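Local coordinates for protein DNA alpha-glucosyltransferase (Enterobacteria phage T4, PDB 1XV5) that belongs to the GT-B class of glycosyltransferases, built from two Rossmann-like domains, and holds uridine-5'-diphosphate in a pocket, at residues I203-T207 with T208-F212; V321-K324 with S325-E328; P239-I242 with A243-E246; K221-P225 with A226-T230; G211-Q214 with M215-F218. One frame throughout, in Å; residues are numbered along the deposited sequence.

Contact 1 (I203-T207 with T208-F212); sequences IGRTT and TWKGF. With UDP (uridine-5'-diphosphate), chain C.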
# COMPACT_ATOMS: atom_id res chain seq x y z
N ILE A 203 5.38 -6.62 -8.81
CA ILE A 203 5.51 -6.63 -7.35
C ILE A 203 4.13 -6.54 -6.69
O ILE A 203 3.23 -5.86 -7.19
CB ILE A 203 6.38 -5.45 -6.82
CG1 ILE A 203 5.90 -4.12 -7.40
CG2 ILE A 203 7.85 -5.71 -7.15
CD1 ILE A 203 6.55 -2.90 -6.73
N GLY A 204 3.97 -7.24 -5.57
CA GLY A 204 2.71 -7.24 -4.85
C GLY A 204 2.66 -8.38 -3.86
O GLY A 204 3.66 -8.68 -3.20
N ARG A 205 1.50 -9.02 -3.74
CA ARG A 205 1.32 -10.16 -2.84
C ARG A 205 0.25 -11.07 -3.41
O ARG A 205 -0.41 -10.71 -4.39
CB ARG A 205 0.97 -9.71 -1.42
CG ARG A 205 -0.16 -8.71 -1.30
CD ARG A 205 -0.20 -8.15 0.12
NE ARG A 205 -1.23 -7.14 0.29
CZ ARG A 205 -2.53 -7.41 0.41
NH1 ARG A 205 -3.40 -6.42 0.55
NH2 ARG A 205 -2.95 -8.66 0.40
N THR A 206 0.06 -12.24 -2.81
CA THR A 206 -0.89 -13.19 -3.35
C THR A 206 -2.37 -12.96 -3.05
O THR A 206 -2.99 -13.67 -2.25
CB THR A 206 -0.50 -14.63 -2.94
OG1 THR A 206 0.91 -14.82 -3.17
CG2 THR A 206 -1.27 -15.66 -3.77
N THR A 207 -2.92 -11.95 -3.71
CA THR A 207 -4.34 -11.61 -3.59
C THR A 207 -4.73 -11.33 -5.03
O THR A 207 -4.09 -10.53 -5.70
CB THR A 207 -4.55 -10.39 -2.70
OG1 THR A 207 -4.21 -10.73 -1.35
CG2 THR A 207 -6.00 -9.94 -2.74
N THR A 208 -5.76 -12.01 -5.51
CA THR A 208 -6.15 -11.87 -6.90
C THR A 208 -6.41 -10.47 -7.44
O THR A 208 -6.16 -10.23 -8.63
CB THR A 208 -7.35 -12.79 -7.23
OG1 THR A 208 -8.45 -12.48 -6.38
CG2 THR A 208 -6.95 -14.25 -7.02
N TRP A 209 -6.88 -9.53 -6.62
CA TRP A 209 -7.10 -8.20 -7.17
C TRP A 209 -5.80 -7.45 -7.44
O TRP A 209 -5.82 -6.34 -7.98
CB TRP A 209 -8.04 -7.34 -6.30
CG TRP A 209 -7.66 -7.08 -4.87
CD1 TRP A 209 -8.13 -7.74 -3.77
CD2 TRP A 209 -6.84 -6.01 -4.38
NE1 TRP A 209 -7.66 -7.14 -2.63
CE2 TRP A 209 -6.87 -6.08 -2.97
CE3 TRP A 209 -6.08 -5.00 -5.00
CZ2 TRP A 209 -6.17 -5.17 -2.16
CZ3 TRP A 209 -5.39 -4.10 -4.19
CH2 TRP A 209 -5.44 -4.19 -2.79
N LYS A 210 -4.67 -8.05 -7.07
CA LYS A 210 -3.37 -7.44 -7.31
C LYS A 210 -2.96 -7.73 -8.75
O LYS A 210 -1.95 -7.22 -9.24
CB LYS A 210 -2.32 -8.00 -6.35
CG LYS A 210 -2.53 -7.62 -4.90
CD LYS A 210 -2.23 -6.15 -4.62
CE LYS A 210 -2.37 -5.84 -3.14
NZ LYS A 210 -2.06 -4.42 -2.78
N GLY A 211 -3.74 -8.58 -9.41
CA GLY A 211 -3.50 -8.91 -10.81
C GLY A 211 -2.35 -9.83 -11.19
O GLY A 211 -1.80 -9.70 -12.28
N PHE A 212 -1.97 -10.77 -10.33
CA PHE A 212 -0.87 -11.65 -10.70
C PHE A 212 -1.23 -12.62 -11.82
O PHE A 212 -0.38 -12.98 -12.63
CB PHE A 212 -0.30 -12.41 -9.48
CG PHE A 212 -1.29 -13.26 -8.74
CD1 PHE A 212 -1.96 -12.77 -7.62
CD2 PHE A 212 -1.53 -14.57 -9.13
CE1 PHE A 212 -2.85 -13.57 -6.90
CE2 PHE A 212 -2.42 -15.39 -8.42
CZ PHE A 212 -3.07 -14.88 -7.30
N1 UDP C . 6.23 -4.92 0.34
C2 UDP C . 7.47 -5.35 0.76
N3 UDP C . 7.67 -6.70 0.69
C4 UDP C . 6.78 -7.65 0.24
C5 UDP C . 5.52 -7.13 -0.19
C6 UDP C . 5.29 -5.81 -0.13
O2 UDP C . 8.33 -4.58 1.16
O4 UDP C . 7.10 -8.84 0.23
C1' UDP C . 5.94 -3.48 0.41
C2' UDP C . 5.60 -2.83 -0.92
O2' UDP C . 6.77 -2.54 -1.66
C3' UDP C . 4.84 -1.60 -0.43
C4' UDP C . 4.01 -2.19 0.70
O4' UDP C . 4.79 -3.31 1.21
O3' UDP C . 5.77 -0.65 0.08
C5' UDP C . 2.63 -2.67 0.30
O5' UDP C . 1.75 -1.57 0.18
PA UDP C . 0.73 -1.41 -1.04
O1A UDP C . 0.02 -0.14 -0.79
O2A UDP C . 1.48 -1.58 -2.32
O3A UDP C . -0.31 -2.67 -0.91
PB UDP C . -0.90 -3.47 0.39
O1B UDP C . -2.29 -3.86 0.05
O2B UDP C . 0.08 -4.53 0.75
O3B UDP C . -0.93 -2.39 1.54
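R205 and K210 grip the same oxygen, O1B of uridine-5'-diphosphate. R205 NH1 gives UDP O1B a hydrogen bond of 2.8 Å, and K210 NZ gives UDP O1B one of 2.9 Å. Both residues lie in the loop after strand 199-203, in the C-terminal Rossmann-like domain of this GT-B protein. The guanidinium uses a second N-H as well: R205 NE bonds UDP O2B at 3.0 Å, with an N-H...O angle of 161°. The NE and NH1 bonds together fix its rotation and put the beta phosphorus in its plane, at the edge. The R205 chain is extended from CG to NE, which carries the group out to the phosphate.

K210 reaches the same place by another path. Its CE lies over one guanidinium face, 3.6 Å above the plane and shifted toward the rim. The chain bends at chi2 (-72°) and then runs straight to NZ. K210 NZ also makes a weak bond to UDP O3A and a salt bridge with E307. The phosphate and this carboxylate probably balance the two nearby cations.

The backbone turns between T207 and K210. K210 N donates to T207 O at 2.9 Å and starts from above the carbonyl plane. T207 and W209 lie side by side, with T207 CG2 over one face of the indole, 3.2 Å from W209 CD1. T206 OG1 is bonded to E236 O, while its methyl CG2 packs on F212 CZ. The edge of the F212 ring meets the T207 carbonyl, with F212 CE1 3.5 Å from T207 C.

Contact 2 (V321-K324 with S325-E328); sequences VFWK and STGE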
# COMPACT_ATOMS: atom_id res chain seq x y z
N VAL A 321 4.00 0.02 -15.51
CA VAL A 321 2.96 -0.58 -16.33
C VAL A 321 1.83 -0.83 -15.33
O VAL A 321 1.95 -1.71 -14.47
CB VAL A 321 3.43 -1.90 -16.97
CG1 VAL A 321 2.29 -2.52 -17.78
CG2 VAL A 321 4.64 -1.64 -17.87
N PHE A 322 0.76 -0.04 -15.44
CA PHE A 322 -0.39 -0.14 -14.53
C PHE A 322 -1.65 -0.66 -15.24
O PHE A 322 -1.76 -0.58 -16.46
CB PHE A 322 -0.76 1.23 -13.94
CG PHE A 322 0.31 1.86 -13.07
CD1 PHE A 322 1.39 1.13 -12.59
CD2 PHE A 322 0.19 3.20 -12.69
CE1 PHE A 322 2.33 1.72 -11.74
CE2 PHE A 322 1.12 3.80 -11.85
CZ PHE A 322 2.20 3.06 -11.37
N TRP A 323 -2.60 -1.15 -14.44
CA TRP A 323 -3.86 -1.66 -14.97
C TRP A 323 -4.68 -0.48 -15.50
O TRP A 323 -4.97 0.46 -14.76
CB TRP A 323 -4.63 -2.38 -13.85
CG TRP A 323 -5.88 -3.09 -14.30
CD1 TRP A 323 -7.16 -2.70 -14.08
CD2 TRP A 323 -5.94 -4.31 -15.03
NE1 TRP A 323 -8.04 -3.61 -14.63
CE2 TRP A 323 -7.31 -4.61 -15.22
CE3 TRP A 323 -4.98 -5.19 -15.55
CZ2 TRP A 323 -7.75 -5.76 -15.90
CZ3 TRP A 323 -5.41 -6.33 -16.23
CH2 TRP A 323 -6.78 -6.60 -16.40
N LYS A 324 -5.03 -0.53 -16.77
CA LYS A 324 -5.79 0.55 -17.41
C LYS A 324 -7.02 1.04 -16.66
O LYS A 324 -7.14 2.24 -16.39
CB LYS A 324 -6.20 0.13 -18.83
CG LYS A 324 -6.86 1.24 -19.63
CD LYS A 324 -7.27 0.74 -21.02
CE LYS A 324 -7.82 1.88 -21.87
NZ LYS A 324 -8.30 1.41 -23.20
N SER A 325 -7.94 0.14 -16.32
CA SER A 325 -9.16 0.55 -15.64
C SER A 325 -8.90 1.25 -14.31
O SER A 325 -9.68 2.10 -13.89
CB SER A 325 -10.10 -0.64 -15.41
OG SER A 325 -9.66 -1.46 -14.35
N THR A 326 -7.79 0.91 -13.65
CA THR A 326 -7.47 1.56 -12.39
C THR A 326 -7.11 3.02 -12.67
O THR A 326 -7.51 3.93 -11.93
CB THR A 326 -6.31 0.83 -11.68
OG1 THR A 326 -6.76 -0.46 -11.24
CG2 THR A 326 -5.84 1.62 -10.47
N GLY A 327 -6.36 3.25 -13.74
CA GLY A 327 -6.00 4.61 -14.09
C GLY A 327 -7.23 5.40 -14.49
O GLY A 327 -7.32 6.60 -14.23
N GLU A 328 -8.18 4.73 -15.14
CA GLU A 328 -9.42 5.38 -15.57
C GLU A 328 -10.32 5.71 -14.38
O GLU A 328 -11.05 6.71 -14.40
CB GLU A 328 -10.19 4.47 -16.54
CG GLU A 328 -9.54 4.34 -17.90
CD GLU A 328 -10.23 3.31 -18.78
OE1 GLU A 328 -9.96 3.30 -20.00
OE2 GLU A 328 -11.02 2.50 -18.26
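V321-K324 passes directly into S325-E328: strand 319-323 ends and helix 324-329 begins, with W323 at the N-cap. This is the strand-to-helix junction of a beta-alpha-beta unit that goes on to strand 347-349 in the Rossmann-like domain. W323 O receives G327 N at 3.3 Å, in the carbonyl plane. A weak bond from T326 N shares this oxygen. K324 O takes E328 N at 3.0 Å, again in the carbonyl plane.

The W323 side chain follows the start of the helix. Its CG is anti to the backbone N (chi1 -173°), and this brings the pyrrole edge of the indole to the first turn. W323 CD1 lies 3.6 Å from T326 OG1, which is near the ring plane. T326 OG1 has its hydrogen bond elsewhere, to S295 O.

K324 and E328 meet one turn apart, their side chains crossing at a slant. The carboxylate meets the aliphatic end of the lysine: K324 CE is 3.2 Å from E328 OE1. K324 NZ is farther off, at 4.1 Å from E328 OE1, beyond a salt bridge. That ammonium also has a long, weak ion pair with D350. E328 CG rests 3.5 Å from K324 O.

Contact 3 (P239-I242 with A243-E246); sequences PAFI and AIKE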
# COMPACT_ATOMS: atom_id res chain seq x y z
N PRO A 239 -3.54 -20.62 0.42
CA PRO A 239 -4.49 -21.31 -0.44
C PRO A 239 -4.62 -20.63 -1.80
O PRO A 239 -4.74 -21.29 -2.82
CB PRO A 239 -5.78 -21.26 0.38
CG PRO A 239 -5.26 -21.43 1.78
CD PRO A 239 -4.06 -20.49 1.80
N ALA A 240 -4.59 -19.30 -1.81
CA ALA A 240 -4.70 -18.57 -3.07
C ALA A 240 -3.52 -18.91 -3.98
O ALA A 240 -3.68 -19.06 -5.19
CB ALA A 240 -4.75 -17.06 -2.80
N PHE A 241 -2.33 -19.04 -3.40
CA PHE A 241 -1.17 -19.36 -4.21
C PHE A 241 -1.28 -20.78 -4.76
O PHE A 241 -0.90 -21.04 -5.90
CB PHE A 241 0.13 -19.25 -3.40
CG PHE A 241 1.36 -19.36 -4.24
CD1 PHE A 241 1.86 -18.24 -4.90
CD2 PHE A 241 1.96 -20.59 -4.46
CE1 PHE A 241 2.94 -18.35 -5.78
CE2 PHE A 241 3.04 -20.72 -5.33
CZ PHE A 241 3.53 -19.59 -6.00
N ILE A 242 -1.81 -21.69 -3.96
CA ILE A 242 -1.95 -23.08 -4.38
C ILE A 242 -2.80 -23.20 -5.65
O ILE A 242 -2.61 -24.10 -6.46
CB ILE A 242 -2.57 -23.93 -3.24
CG1 ILE A 242 -1.57 -24.02 -2.08
CG2 ILE A 242 -2.92 -25.33 -3.75
CD1 ILE A 242 -2.14 -24.61 -0.81
N ALA A 243 -3.73 -22.27 -5.81
CA ALA A 243 -4.62 -22.28 -6.98
C ALA A 243 -3.84 -22.14 -8.28
O ALA A 243 -4.28 -22.63 -9.32
CB ALA A 243 -5.64 -21.16 -6.86
N ILE A 244 -2.69 -21.48 -8.23
CA ILE A 244 -1.87 -21.28 -9.42
C ILE A 244 -1.41 -22.61 -10.02
O ILE A 244 -1.56 -22.85 -11.22
CB ILE A 244 -0.65 -20.41 -9.10
CG1 ILE A 244 -1.11 -19.03 -8.61
CG2 ILE A 244 0.23 -20.26 -10.35
CD1 ILE A 244 0.01 -18.17 -8.03
N LYS A 245 -0.85 -23.47 -9.17
CA LYS A 245 -0.38 -24.77 -9.62
C LYS A 245 -1.55 -25.62 -10.10
O LYS A 245 -1.46 -26.30 -11.12
CB LYS A 245 0.34 -25.51 -8.48
CG LYS A 245 0.72 -26.95 -8.82
CD LYS A 245 1.38 -27.65 -7.64
CE LYS A 245 1.60 -29.14 -7.93
NZ LYS A 245 2.47 -29.38 -9.12
N GLU A 246 -2.65 -25.57 -9.35
CA GLU A 246 -3.84 -26.33 -9.70
C GLU A 246 -4.32 -25.97 -11.10
O GLU A 246 -4.84 -26.82 -11.82
CB GLU A 246 -4.96 -26.06 -8.68
CG GLU A 246 -4.69 -26.66 -7.31
CD GLU A 246 -5.77 -26.32 -6.29
OE1 GLU A 246 -5.75 -26.90 -5.19
OE2 GLU A 246 -6.64 -25.47 -6.60
O HOH W 1 0.74 -23.09 -6.57
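F241 and I244 make the tight side of this helix turn. I244 CD1 sits over one face of the phenyl ring, 4.0 Å from its centroid and 29° off the ring normal, a CH-pi contact. Its closest ring atom is F241 CD1, at 3.6 Å from I244 CD1. The F241 CG is anti to the backbone N (chi1 -171°), and this turns one ring face to the ethyl arm of I244. Y251 meets the F241 ring edge-to-face, and Y253 meets it with its plane inclined. Both residues are buried; I244 also packs on F212, Y213 and F216 of helix 212-223.

The backbone links them too. F241 O takes I244 N at 3.0 Å, with the donor well above the carbonyl plane. A water donates to the same oxygen, 2.7 Å from F241 O. It accepts from K245 N at 3.1 Å and so bridges a pair that does not bond directly.

The other side is looser and turned to solvent. I242 and E246 are exposed, and their closest side-chain atoms are I242 CG2 and E246 OE1, 3.5 Å apart. Their backbones are joined more firmly: E246 N donates to I242 O at 3.2 Å, nearly straight at 169°. A243 N instead divides itself between weak bonds to P239 O and A240 O.

With one face buried and one exposed, this is an amphipathic helix. It forms the crossover between strands 229-233 and 251-254 of the parallel sheet, as in a Rossmann-like domain.

Contact 4 (K221-P225 with A226-T230); sequences KFLKP and AGKST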
# COMPACT_ATOMS: atom_id res chain seq x y z
N LYS A 221 1.60 -15.14 -23.21
CA LYS A 221 1.18 -14.66 -24.52
C LYS A 221 2.14 -13.75 -25.27
O LYS A 221 2.23 -13.82 -26.50
CB LYS A 221 -0.17 -13.95 -24.41
CG LYS A 221 -1.32 -14.86 -24.01
CD LYS A 221 -2.61 -14.09 -23.88
CE LYS A 221 -3.77 -15.00 -23.50
NZ LYS A 221 -5.01 -14.22 -23.27
N PHE A 222 2.86 -12.89 -24.55
CA PHE A 222 3.76 -11.96 -25.21
C PHE A 222 5.22 -11.91 -24.78
O PHE A 222 6.11 -11.97 -25.62
CB PHE A 222 3.19 -10.54 -25.14
CG PHE A 222 1.90 -10.37 -25.88
CD1 PHE A 222 0.69 -10.70 -25.28
CD2 PHE A 222 1.89 -9.93 -27.20
CE1 PHE A 222 -0.51 -10.58 -25.98
CE2 PHE A 222 0.70 -9.81 -27.91
CZ PHE A 222 -0.50 -10.14 -27.30
N LEU A 223 5.47 -11.80 -23.48
CA LEU A 223 6.84 -11.70 -23.00
C LEU A 223 7.71 -12.94 -23.27
O LEU A 223 8.80 -12.82 -23.82
CB LEU A 223 6.85 -11.37 -21.50
CG LEU A 223 6.13 -10.07 -21.13
CD1 LEU A 223 6.17 -9.88 -19.62
CD2 LEU A 223 6.78 -8.88 -21.83
N LYS A 224 7.23 -14.12 -22.89
CA LYS A 224 8.04 -15.32 -23.10
C LYS A 224 8.33 -15.59 -24.57
O LYS A 224 9.47 -15.88 -24.94
CB LYS A 224 7.36 -16.54 -22.47
CG LYS A 224 8.31 -17.72 -22.31
CD LYS A 224 7.60 -18.93 -21.72
CE LYS A 224 8.58 -20.07 -21.49
NZ LYS A 224 7.91 -21.29 -20.96
N PRO A 225 7.32 -15.49 -25.45
CA PRO A 225 7.54 -15.74 -26.88
C PRO A 225 8.53 -14.75 -27.50
O PRO A 225 9.22 -15.08 -28.46
CB PRO A 225 6.14 -15.59 -27.48
CG PRO A 225 5.24 -15.99 -26.36
CD PRO A 225 5.88 -15.31 -25.17
N ALA A 226 8.59 -13.55 -26.93
CA ALA A 226 9.48 -12.51 -27.44
C ALA A 226 10.90 -12.60 -26.87
O ALA A 226 11.76 -11.78 -27.20
CB ALA A 226 8.89 -11.13 -27.14
N GLY A 227 11.14 -13.60 -26.02
CA GLY A 227 12.47 -13.77 -25.44
C GLY A 227 12.72 -12.92 -24.21
O GLY A 227 13.87 -12.77 -23.78
N LYS A 228 11.66 -12.38 -23.63
CA LYS A 228 11.78 -11.54 -22.44
C LYS A 228 11.68 -12.38 -21.18
O LYS A 228 11.28 -13.55 -21.23
CB LYS A 228 10.68 -10.48 -22.44
CG LYS A 228 10.54 -9.72 -23.75
CD LYS A 228 11.78 -8.92 -24.07
CE LYS A 228 11.58 -8.12 -25.35
NZ LYS A 228 12.73 -7.20 -25.61
N SER A 229 12.02 -11.78 -20.04
CA SER A 229 11.97 -12.48 -18.77
C SER A 229 10.99 -11.83 -17.81
O SER A 229 10.82 -10.61 -17.81
CB SER A 229 13.35 -12.50 -18.11
OG SER A 229 14.31 -13.08 -18.97
N THR A 230 10.34 -12.65 -16.99
CA THR A 230 9.39 -12.14 -16.02
C THR A 230 9.72 -12.62 -14.61
O THR A 230 10.00 -13.80 -14.39
CB THR A 230 7.95 -12.58 -16.35
OG1 THR A 230 7.53 -11.92 -17.55
CG2 THR A 230 7.00 -12.22 -15.22
O HOH W 2 11.47 -15.59 -23.10
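A Schellman motif ends helix 212-223 here and turns the chain toward strand 229-233. It is the second bend of a beta-alpha-beta unit in the Rossmann-like domain. Its two bonds are both present. K228 N donates to L223 O at 2.9 Å, and G227 N donates to K224 O at 3.0 Å. The second donor stands well above the carbonyl plane. G227 is the C-prime residue, with phi at 85°, and K224 to G227 form a type I beta turn.

L223 O also takes a weak bond from A226 N. The sounder bond of that nitrogen goes to F222 O, 3.2 Å from A226 N. A water lies within hydrogen-bonding distance of both K224 O (2.7 Å) and K228 O (2.8 Å).

The side chains follow the turn back. L223 CB meets K228 CB at 4.0 Å. The K228 chain then bends at chi2 (-64°), and its NZ is hydrogen-bonded to N198 OD1. L223 and A226 also pack on F358 of helix 354-365.

L223 and T230 cross at about a right angle. T230 OG1 stands beside its own backbone N and is buried, with no hydrogen-bond partner in the model. Across the contact it faces a methyl group: L223 CD1 is 3.2 Å from T230 OG1.

Contact 5 (G211-Q214 with M215-F218); sequences GFYQ and MFDF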
# COMPACT_ATOMS: atom_id res chain seq x y z
N GLY A 211 -3.74 -8.58 -9.41
CA GLY A 211 -3.50 -8.91 -10.81
C GLY A 211 -2.35 -9.83 -11.19
O GLY A 211 -1.80 -9.70 -12.28
N PHE A 212 -1.97 -10.77 -10.33
CA PHE A 212 -0.87 -11.65 -10.70
C PHE A 212 -1.23 -12.62 -11.82
O PHE A 212 -0.38 -12.98 -12.63
CB PHE A 212 -0.30 -12.41 -9.48
CG PHE A 212 -1.29 -13.26 -8.74
CD1 PHE A 212 -1.96 -12.77 -7.62
CD2 PHE A 212 -1.53 -14.57 -9.13
CE1 PHE A 212 -2.85 -13.57 -6.90
CE2 PHE A 212 -2.42 -15.39 -8.42
CZ PHE A 212 -3.07 -14.88 -7.30
N TYR A 213 -2.50 -13.03 -11.90
CA TYR A 213 -2.88 -13.95 -12.98
C TYR A 213 -2.70 -13.28 -14.33
O TYR A 213 -2.33 -13.92 -15.31
CB TYR A 213 -4.34 -14.39 -12.83
CG TYR A 213 -4.54 -15.51 -11.84
CD1 TYR A 213 -5.34 -15.33 -10.71
CD2 TYR A 213 -3.92 -16.74 -12.03
CE1 TYR A 213 -5.52 -16.36 -9.79
CE2 TYR A 213 -4.08 -17.78 -11.10
CZ TYR A 213 -4.88 -17.58 -9.99
OH TYR A 213 -5.05 -18.60 -9.07
N GLN A 214 -2.96 -11.97 -14.37
CA GLN A 214 -2.82 -11.22 -15.61
C GLN A 214 -1.35 -11.12 -16.02
O GLN A 214 -1.03 -11.04 -17.21
CB GLN A 214 -3.45 -9.84 -15.46
CG GLN A 214 -4.99 -9.87 -15.49
CD GLN A 214 -5.62 -10.59 -14.29
OE1 GLN A 214 -6.66 -11.24 -14.43
NE2 GLN A 214 -5.01 -10.45 -13.12
N MET A 215 -0.45 -11.13 -15.04
CA MET A 215 0.98 -11.07 -15.33
C MET A 215 1.41 -12.42 -15.94
O MET A 215 2.16 -12.45 -16.92
CB MET A 215 1.78 -10.79 -14.06
CG MET A 215 3.24 -10.44 -14.31
SD MET A 215 3.43 -8.86 -15.20
CE MET A 215 5.09 -9.04 -15.84
N PHE A 216 0.94 -13.52 -15.36
CA PHE A 216 1.27 -14.84 -15.87
C PHE A 216 0.78 -14.94 -17.31
O PHE A 216 1.47 -15.48 -18.19
CB PHE A 216 0.57 -15.94 -15.06
CG PHE A 216 1.23 -16.24 -13.74
CD1 PHE A 216 2.56 -16.65 -13.68
CD2 PHE A 216 0.50 -16.15 -12.55
CE1 PHE A 216 3.15 -16.97 -12.45
CE2 PHE A 216 1.08 -16.48 -11.33
CZ PHE A 216 2.41 -16.88 -11.28
N ASP A 217 -0.42 -14.41 -17.55
CA ASP A 217 -1.04 -14.44 -18.87
C ASP A 217 -0.21 -13.63 -19.87
O ASP A 217 0.06 -14.08 -20.98
CB ASP A 217 -2.46 -13.87 -18.79
CG ASP A 217 -3.30 -14.19 -20.02
OD1 ASP A 217 -4.13 -13.35 -20.40
OD2 ASP A 217 -3.14 -15.29 -20.59
N PHE A 218 0.20 -12.43 -19.45
CA PHE A 218 0.98 -11.56 -20.32
C PHE A 218 2.34 -12.19 -20.64
O PHE A 218 2.85 -12.05 -21.75
CB PHE A 218 1.18 -10.19 -19.67
CG PHE A 218 1.73 -9.14 -20.60
CD1 PHE A 218 1.07 -8.84 -21.80
CD2 PHE A 218 2.87 -8.43 -20.27
CE1 PHE A 218 1.56 -7.84 -22.65
CE2 PHE A 218 3.36 -7.43 -21.11
CZ PHE A 218 2.71 -7.13 -22.30
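The rings of F212 and F216 meet at the edge of F212, where F216 CE2 is 3.9 Å from F212 CD2 and near the F212 ring plane. Y213 adds a third ring. F212 CE2 lies over the centre of one Y213 face, 3.5 Å above its plane. F216 CD2 comes to the Y213 ring only obliquely, 4.5 Å from Y213 CD2. The F216 ring has Y213 CA at its edge. Its CD2 also sits close to the backbone, 3.3 Å from F212 O. F212 CG stands between the backbone N and the carbonyl carbon (chi1 58°), and this brings its ring back over its neighbour Y213.

All this is the first part of helix 212-223, with G211 at the N-cap. F216 N donates to F212 O at 3.1 Å. D217 N to Y213 O is 3.0 Å, and F218 N to Q214 O is 2.9 Å. M215 N makes only weak bonds, to G211 O and F212 O, as the helix gets under way.

D217 OD1 forms a salt bridge with K221, one turn further along. The Y213 ring has a cation-pi contact with K247.

The helix is packed on several sides within the Rossmann-like domain. Y213 packs on A243 of helix 239-246. M215 lies on T230 and M232 of strand 229-233. F218 meets F349 edge-to-face and packs on helix 354-365.

All five contacts lie in the C-terminal Rossmann-like domain, around its parallel sheet. Along the chain the order is contact 1, 5, 4, 3 and 2. Contacts 1 and 5 share G211 and F212, and their centres are 9 Å apart. Contacts 5 and 4 mark the start and end of helix 212-223, with centres 12 Å apart. Contact 3, on helix 239-246, touches contacts 1 and 5, among others through I244. Contact 2 touches contact 5, where W323 meets Q214, but lies 25 Å from contact 3 between centres. The diphosphate-binding loop of contact 1 leads straight into a helix packed between neighbouring elements of the domain.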